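Local coordinates for SMI1/KNR4 family protein (Pseudomonas syringae pv. tomato, PDB 2PAG), which is of unknown function but binds calcium ions and belongs to the SMI1/KNR4 (SUKH) family, whose fold joins helices to an antiparallel sheet, at residues Leu21-Glu24 / Asp25-Val28; Phe42-Phe45 / Leu46-Ser50; Trp121-Val124 / Trp125-Ala128. All coordinates share one frame; numbering follows the deposited sequence.

Contact 1 of 3, residues Leu21-Glu24 / Asp25-Val28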
loop_
_atom_site.group_PDB
_atom_site.type_symbol
_atom_site.label_atom_id
_atom_site.label_comp_id
_atom_site.label_asym_id
_atom_site.label_seq_id
_atom_site.Cartn_x
_atom_site.Cartn_y
_atom_site.Cartn_z
ATOM N N LEU A 21 -1.237 9.284 9.968
ATOM C CA LEU A 21 -1.703 9.475 8.603
ATOM C C LEU A 21 -0.846 10.596 8.008
ATOM O O LEU A 21 -0.655 11.638 8.634
ATOM C CB LEU A 21 -3.183 9.876 8.617
ATOM C CG LEU A 21 -3.953 9.819 7.300
ATOM C CD1 LEU A 21 -3.985 8.380 6.791
ATOM C CD2 LEU A 21 -5.367 10.346 7.515
ATOM N N PRO A 22 -0.308 10.391 6.796
ATOM C CA PRO A 22 0.529 11.409 6.156
ATOM C C PRO A 22 -0.267 12.539 5.520
ATOM O O PRO A 22 -1.469 12.418 5.300
ATOM C CB PRO A 22 1.279 10.609 5.100
ATOM C CG PRO A 22 0.207 9.656 4.629
ATOM C CD PRO A 22 -0.413 9.188 5.947
ATOM N N ASP A 23 0.416 13.646 5.250
ATOM C CA ASP A 23 -0.209 14.772 4.575
ATOM C C ASP A 23 0.386 14.779 3.174
ATOM O O ASP A 23 1.325 14.029 2.884
ATOM C CB ASP A 23 0.081 16.097 5.289
ATOM C CG ASP A 23 1.548 16.296 5.592
ATOM O OD1 ASP A 23 2.389 16.086 4.692
ATOM O OD2 ASP A 23 1.860 16.681 6.741
ATOM N N GLU A 24 -0.150 15.619 2.302
ATOM C CA GLU A 24 0.334 15.672 0.936
ATOM C C GLU A 24 1.831 15.940 0.796
ATOM O O GLU A 24 2.482 15.343 -0.062
ATOM C CB GLU A 24 -0.491 16.688 0.144
ATOM C CG GLU A 24 -1.931 16.229 -0.044
ATOM C CD GLU A 24 -2.768 17.198 -0.846
ATOM O OE1 GLU A 24 -3.037 18.311 -0.342
ATOM O OE2 GLU A 24 -3.153 16.845 -1.981
ATOM N N ASP A 25 2.387 16.806 1.642
ATOM C CA ASP A 25 3.816 17.107 1.574
ATOM C C ASP A 25 4.664 15.869 1.846
ATOM O O ASP A 25 5.702 15.665 1.212
ATOM C CB ASP A 25 4.192 18.201 2.577
ATOM C CG ASP A 25 3.578 19.542 2.236
ATOM O OD1 ASP A 25 3.834 20.051 1.125
ATOM O OD2 ASP A 25 2.838 20.087 3.084
ATOM N N GLN A 26 4.227 15.049 2.797
ATOM C CA GLN A 26 4.959 13.834 3.127
ATOM C C GLN A 26 4.952 12.877 1.942
ATOM O O GLN A 26 5.955 12.220 1.667
ATOM C CB GLN A 26 4.361 13.169 4.375
ATOM C CG GLN A 26 4.770 13.857 5.677
ATOM C CD GLN A 26 4.063 13.305 6.903
ATOM O OE1 GLN A 26 2.840 13.400 7.026
ATOM N NE2 GLN A 26 4.832 12.729 7.825
ATOM N N LEU A 27 3.830 12.795 1.231
ATOM C CA LEU A 27 3.770 11.912 0.072
ATOM C C LEU A 27 4.689 12.416 -1.035
ATOM O O LEU A 27 5.337 11.623 -1.718
ATOM C CB LEU A 27 2.339 11.780 -0.448
ATOM C CG LEU A 27 1.502 10.745 0.311
ATOM C CD1 LEU A 27 1.295 11.183 1.744
ATOM C CD2 LEU A 27 0.169 10.568 -0.385
ATOM N N VAL A 28 4.751 13.732 -1.217
ATOM C CA VAL A 28 5.633 14.280 -2.241
ATOM C C VAL A 28 7.071 13.885 -1.908
ATOM O O VAL A 28 7.831 13.502 -2.796
ATOM C CB VAL A 28 5.521 15.821 -2.339
ATOM C CG1 VAL A 28 6.641 16.375 -3.217
ATOM C CG2 VAL A 28 4.173 16.201 -2.934
#
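Asp-23 and Gln-26 meet where an extended backbone turns into the first turn of helix 24-34, with Leu-27 N bonded to Asp-23 O and Val-28 N to Glu-24 O. The two side chains exchange hydrogen bonds with each other's backbone, which is the capping box of a helix N terminus. Asp-23 is the N-cap: its CG stands between the backbone N and the carbonyl carbon (chi1 50°), and this torsion swings OD1 back over the helix end, where it accepts from Gln-26 N at 2.8 Å. The amide approaches nearly along the C-O axis of the carboxylate. In return Gln-26 runs extended beyond CG, back along the chain, and its OE1 accepts from Asp-23 N at 3.0 Å, that donor lying 17° off the amide carbonyl plane. The side chains cross at about a right angle, with carboxylate and amide planes 46° apart. The N-H groups at the helix start probably stabilise the negative charge of Asp-23, partly offsetting Asp-25, whose OD2 lies 4.3 Å from Asp-23 OD1.

Beside the capping box, Leu-27 CD1 presses against the proline ring, 3.4 Å from Pro-22 CB and tighter than usual van der Waals contact. The same methyl also lies 3.1 Å from Asp-23 O, touching both the ring and the carbonyl. Pro-22 reaches Ser-50 and the loop residues Val-62 and Thr-63, while Leu-27 packs on Lys-43, Leu-46 and Leu-47, setting the start of helix 24-34 against helix 40-49.

Contact 2 of 3, residues Phe42-Phe45 / Leu46-Ser50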
loop_
_atom_site.group_PDB
_atom_site.type_symbol
_atom_site.label_atom_id
_atom_site.label_comp_id
_atom_site.label_asym_id
_atom_site.label_seq_id
_atom_site.Cartn_x
_atom_site.Cartn_y
_atom_site.Cartn_z
ATOM N N PHE A 42 -3.891 5.476 -5.485
ATOM C CA PHE A 42 -2.987 4.912 -4.485
ATOM C C PHE A 42 -2.632 6.033 -3.488
ATOM O O PHE A 42 -2.610 5.817 -2.276
ATOM C CB PHE A 42 -1.732 4.381 -5.197
ATOM C CG PHE A 42 -0.796 3.584 -4.323
ATOM C CD1 PHE A 42 -1.042 3.392 -2.968
ATOM C CD2 PHE A 42 0.348 3.023 -4.881
ATOM C CE1 PHE A 42 -0.151 2.649 -2.180
ATOM C CE2 PHE A 42 1.238 2.286 -4.114
ATOM C CZ PHE A 42 0.990 2.096 -2.756
ATOM N N LYS A 43 -2.375 7.234 -4.001
ATOM C CA LYS A 43 -2.047 8.367 -3.143
ATOM C C LYS A 43 -3.231 8.673 -2.227
ATOM O O LYS A 43 -3.057 9.008 -1.058
ATOM C CB LYS A 43 -1.715 9.581 -4.007
ATOM C CG LYS A 43 -1.169 10.766 -3.251
ATOM C CD LYS A 43 -0.387 11.685 -4.183
ATOM C CE LYS A 43 -1.239 12.161 -5.355
ATOM N NZ LYS A 43 -0.468 13.039 -6.281
ATOM N N GLU A 44 -4.436 8.559 -2.775
ATOM C CA GLU A 44 -5.657 8.801 -2.016
ATOM C C GLU A 44 -5.755 7.790 -0.875
ATOM O O GLU A 44 -6.111 8.135 0.248
ATOM C CB GLU A 44 -6.862 8.681 -2.948
ATOM C CG GLU A 44 -8.196 8.960 -2.307
ATOM C CD GLU A 44 -9.299 8.943 -3.331
ATOM O OE1 GLU A 44 -9.479 7.891 -3.978
ATOM O OE2 GLU A 44 -9.974 9.983 -3.496
ATOM N N PHE A 45 -5.423 6.538 -1.173
ATOM C CA PHE A 45 -5.436 5.479 -0.176
ATOM C C PHE A 45 -4.458 5.848 0.951
ATOM O O PHE A 45 -4.798 5.818 2.137
ATOM C CB PHE A 45 -5.013 4.172 -0.857
ATOM C CG PHE A 45 -4.734 3.041 0.086
ATOM C CD1 PHE A 45 -5.738 2.135 0.424
ATOM C CD2 PHE A 45 -3.454 2.848 0.596
ATOM C CE1 PHE A 45 -5.468 1.047 1.251
ATOM C CE2 PHE A 45 -3.169 1.756 1.430
ATOM C CZ PHE A 45 -4.182 0.856 1.755
ATOM N N LEU A 46 -3.238 6.212 0.582
ATOM C CA LEU A 46 -2.251 6.577 1.590
ATOM C C LEU A 46 -2.685 7.772 2.446
ATOM O O LEU A 46 -2.435 7.808 3.654
ATOM C CB LEU A 46 -0.914 6.881 0.917
ATOM C CG LEU A 46 -0.241 5.684 0.237
ATOM C CD1 LEU A 46 0.998 6.153 -0.507
ATOM C CD2 LEU A 46 0.126 4.630 1.280
ATOM N N LEU A 47 -3.349 8.739 1.826
ATOM C CA LEU A 47 -3.783 9.936 2.545
ATOM C C LEU A 47 -5.040 9.759 3.385
ATOM O O LEU A 47 -5.349 10.616 4.217
ATOM C CB LEU A 47 -4.004 11.083 1.553
ATOM C CG LEU A 47 -2.764 11.619 0.838
ATOM C CD1 LEU A 47 -3.172 12.436 -0.381
ATOM C CD2 LEU A 47 -1.939 12.459 1.811
ATOM N N THR A 48 -5.753 8.654 3.189
ATOM C CA THR A 48 -7.000 8.430 3.913
ATOM C C THR A 48 -7.089 7.228 4.845
ATOM O O THR A 48 -7.843 7.262 5.819
ATOM C CB THR A 48 -8.177 8.328 2.928
ATOM O OG1 THR A 48 -8.002 7.186 2.077
ATOM C CG2 THR A 48 -8.236 9.560 2.071
ATOM N N VAL A 49 -6.342 6.164 4.563
ATOM C CA VAL A 49 -6.427 4.978 5.409
ATOM C C VAL A 49 -5.117 4.286 5.792
ATOM O O VAL A 49 -5.151 3.215 6.395
ATOM C CB VAL A 49 -7.365 3.918 4.768
ATOM C CG1 VAL A 49 -8.759 4.500 4.590
ATOM C CG2 VAL A 49 -6.829 3.465 3.422
ATOM N N SER A 50 -3.967 4.888 5.478
ATOM C CA SER A 50 -2.703 4.230 5.808
ATOM C C SER A 50 -2.361 4.214 7.300
ATOM O O SER A 50 -1.293 3.728 7.688
ATOM C CB SER A 50 -1.531 4.802 4.985
ATOM O OG SER A 50 -1.200 6.140 5.314
#
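Phe-45 and Val-49, one helical turn apart, cross at about a right angle, and the methyl CG2 of Val-49 rests over one face of the phenyl ring. This CH-pi contact places CG2 3.8 Å from the ring centroid and 26° off the normal, displaced toward the CD1-CE1 side of the rim. Two torsions produce it: Phe-45 holds CG anti to its backbone nitrogen (chi1 169°), and Val-49 puts CG2 between its own N and carbonyl carbon.

Phe-42 and Leu-46 meet at a slant instead. Leu-46 CG approaches Phe-42 CE1 at 3.9 Å, and Leu-46 CD2 reaches across toward Phe-45 CD2 at 4.1 Å, which sets the leucine against both phenyl rings. A different relation holds between Lys-43 and Leu-47, whose side chains run side by side in the same direction, with Lys-43 CG 3.9 Å from Leu-47 CD1.

These i to i+4 pairs follow the last turns of helix 40-49, a helix packed by three others. Phe-42 and Phe-45 pack on Val-124 of helix 124-132, Leu-46 and Leu-47 on Leu-27 of helix 24-34, and Val-49 on Ile-5 and Leu-8 of helix 2-11.

Toward the C-terminal end, side-chain hydroxyls join the backbone bonding. Thr-48 OG1 donates to Glu-44 O at 2.8 Å, tilted 33° from the carbonyl plane, while the carboxylate of Glu-44 turns elsewhere, its OE1 bonding to Trp-125 NE1. Phe-45 O accepts from both Val-49 N, at 2.9 Å, and Thr-48 N. Ser-50 OG donates to Leu-46 O at 2.7 Å, in the carbonyl plane and on a lone pair.

Contact 3 of 3, residues Trp121-Val124 / Trp125-Ala128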
loop_
_atom_site.group_PDB
_atom_site.type_symbol
_atom_site.label_atom_id
_atom_site.label_comp_id
_atom_site.label_asym_id
_atom_site.label_seq_id
_atom_site.Cartn_x
_atom_site.Cartn_y
_atom_site.Cartn_z
ATOM N N TRP A 121 -6.788 -6.470 -9.525
ATOM C CA TRP A 121 -7.895 -5.662 -9.029
ATOM C C TRP A 121 -7.904 -4.338 -9.782
ATOM O O TRP A 121 -6.848 -3.751 -10.031
ATOM C CB TRP A 121 -7.724 -5.438 -7.525
ATOM C CG TRP A 121 -7.794 -6.724 -6.762
ATOM C CD1 TRP A 121 -8.894 -7.258 -6.149
ATOM C CD2 TRP A 121 -6.748 -7.691 -6.618
ATOM N NE1 TRP A 121 -8.597 -8.501 -5.635
ATOM C CE2 TRP A 121 -7.286 -8.792 -5.910
ATOM C CE3 TRP A 121 -5.406 -7.738 -7.021
ATOM C CZ2 TRP A 121 -6.525 -9.927 -5.597
ATOM C CZ3 TRP A 121 -4.650 -8.872 -6.708
ATOM C CH2 TRP A 121 -5.216 -9.949 -6.004
ATOM N N GLU A 122 -9.095 -3.872 -10.147
ATOM C CA GLU A 122 -9.240 -2.641 -10.918
ATOM C C GLU A 122 -8.653 -1.388 -10.294
ATOM O O GLU A 122 -8.272 -0.466 -11.011
ATOM C CB GLU A 122 -10.714 -2.379 -11.242
ATOM C CG GLU A 122 -11.362 -3.377 -12.196
ATOM C CD GLU A 122 -11.427 -4.783 -11.637
ATOM O OE1 GLU A 122 -11.640 -4.934 -10.414
ATOM O OE2 GLU A 122 -11.280 -5.741 -12.432
ATOM N N SER A 123 -8.597 -1.348 -8.967
ATOM C CA SER A 123 -8.060 -0.193 -8.255
ATOM C C SER A 123 -7.629 -0.592 -6.856
ATOM O O SER A 123 -7.957 -1.687 -6.373
ATOM C CB SER A 123 -9.117 0.910 -8.136
ATOM O OG SER A 123 -10.054 0.593 -7.115
ATOM N N VAL A 124 -6.898 0.309 -6.204
ATOM C CA VAL A 124 -6.437 0.068 -4.847
ATOM C C VAL A 124 -7.636 -0.074 -3.915
ATOM O O VAL A 124 -7.571 -0.778 -2.906
ATOM C CB VAL A 124 -5.538 1.223 -4.362
ATOM C CG1 VAL A 124 -5.371 1.163 -2.864
ATOM C CG2 VAL A 124 -4.187 1.147 -5.059
ATOM N N TRP A 125 -8.737 0.594 -4.251
ATOM C CA TRP A 125 -9.926 0.493 -3.417
ATOM C C TRP A 125 -10.605 -0.873 -3.585
ATOM O O TRP A 125 -11.194 -1.396 -2.635
ATOM C CB TRP A 125 -10.880 1.650 -3.719
ATOM C CG TRP A 125 -10.335 2.963 -3.206
ATOM C CD1 TRP A 125 -10.069 4.087 -3.934
ATOM C CD2 TRP A 125 -9.965 3.268 -1.851
ATOM N NE1 TRP A 125 -9.554 5.072 -3.122
ATOM C CE2 TRP A 125 -9.479 4.594 -1.838
ATOM C CE3 TRP A 125 -9.996 2.549 -0.651
ATOM C CZ2 TRP A 125 -9.029 5.217 -0.666
ATOM C CZ3 TRP A 125 -9.547 3.167 0.516
ATOM C CH2 TRP A 125 -9.070 4.490 0.496
ATOM N N HIS A 126 -10.519 -1.460 -4.778
ATOM C CA HIS A 126 -11.086 -2.795 -4.989
ATOM C C HIS A 126 -10.264 -3.759 -4.149
ATOM O O HIS A 126 -10.793 -4.679 -3.521
ATOM C CB HIS A 126 -10.983 -3.225 -6.454
ATOM C CG HIS A 126 -11.994 -2.587 -7.347
ATOM N ND1 HIS A 126 -11.874 -1.292 -7.803
ATOM C CD2 HIS A 126 -13.149 -3.066 -7.868
ATOM C CE1 HIS A 126 -12.911 -1.001 -8.568
ATOM N NE2 HIS A 126 -13.699 -2.061 -8.625
ATOM N N TRP A 127 -8.954 -3.544 -4.151
ATOM C CA TRP A 127 -8.053 -4.383 -3.378
ATOM C C TRP A 127 -8.333 -4.231 -1.880
ATOM O O TRP A 127 -8.357 -5.215 -1.143
ATOM C CB TRP A 127 -6.602 -3.999 -3.666
ATOM C CG TRP A 127 -5.626 -4.795 -2.864
ATOM C CD1 TRP A 127 -5.163 -6.052 -3.141
ATOM C CD2 TRP A 127 -5.073 -4.436 -1.593
ATOM N NE1 TRP A 127 -4.362 -6.500 -2.113
ATOM C CE2 TRP A 127 -4.289 -5.525 -1.152
ATOM C CE3 TRP A 127 -5.167 -3.298 -0.779
ATOM C CZ2 TRP A 127 -3.604 -5.509 0.068
ATOM C CZ3 TRP A 127 -4.489 -3.284 0.432
ATOM C CH2 TRP A 127 -3.716 -4.385 0.843
ATOM N N ALA A 128 -8.545 -2.997 -1.432
ATOM C CA ALA A 128 -8.812 -2.749 -0.021
ATOM C C ALA A 128 -10.107 -3.421 0.422
ATOM O O ALA A 128 -10.181 -4.002 1.509
ATOM C CB ALA A 128 -8.887 -1.253 0.235
#
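His-126 reaches back from the first turn of helix 124-132 to Glu-122 and Ser-123. Its CB lies 3.4 Å from Ser-123 O and packs beside Trp-121 CB. With CG anti to the carbonyl carbon (chi1 -77°), the imidazole is carried toward the residues before the helix. ND1 meets Ser-123 OG at 2.7 Å, a hydrogen bond at the ring edge and in its plane, in which either atom could be the donor. Farther round the ring, CE1 comes within 3.7 Å of Glu-122 CB, which sits over the centre of one face in a CH-pi contact, 13° off the normal. Over the same face, His-126 CD2 is 3.5 Å from Glu-122 OE1. At the tip, NE2 lies 4.0 Å from both Glu-122 OE1 and Glu-122 CB, a van der Waals approach.

Ser-123 is the N-cap; its OG accepts a weak bond from Trp-125 N, and its carbonyl oxygen takes Trp-127 N at 3.1 Å. Beyond the cap, Trp-127 points the edge of its five-membered ring at the face of Trp-121, an edge-to-face pair with centroids 5.4 Å apart and planes at 89°. Tyr-98 meets both indoles.

The serine hydroxyl thus links helix cap and imidazole, fixing the edge of the ring while Glu-122 covers a face; the nearby carboxylate could help to stabilise positive charge on the imidazole.

How the contacts relate
From the N terminus, helix 2-11 and a long loop lead to contact 1, which closes that loop by capping helix 24-34. Contact 2 follows on the next helix, 40-49, and contact 3 comes last, where the strand 119-121 gives way to helix 124-132. The three are in series, with none nested or crossed. Contact 2 is the hub: its helix packs both on helix 24-34 of contact 1 and on helix 124-132 of contact 3, where Thr-48 touches the indole of Trp-125. Contacts 1 and 3 do not touch, their centres about 21 Å apart. Through contact 3 the helices are tied to the antiparallel sheet, near calcium-binding Thr-105.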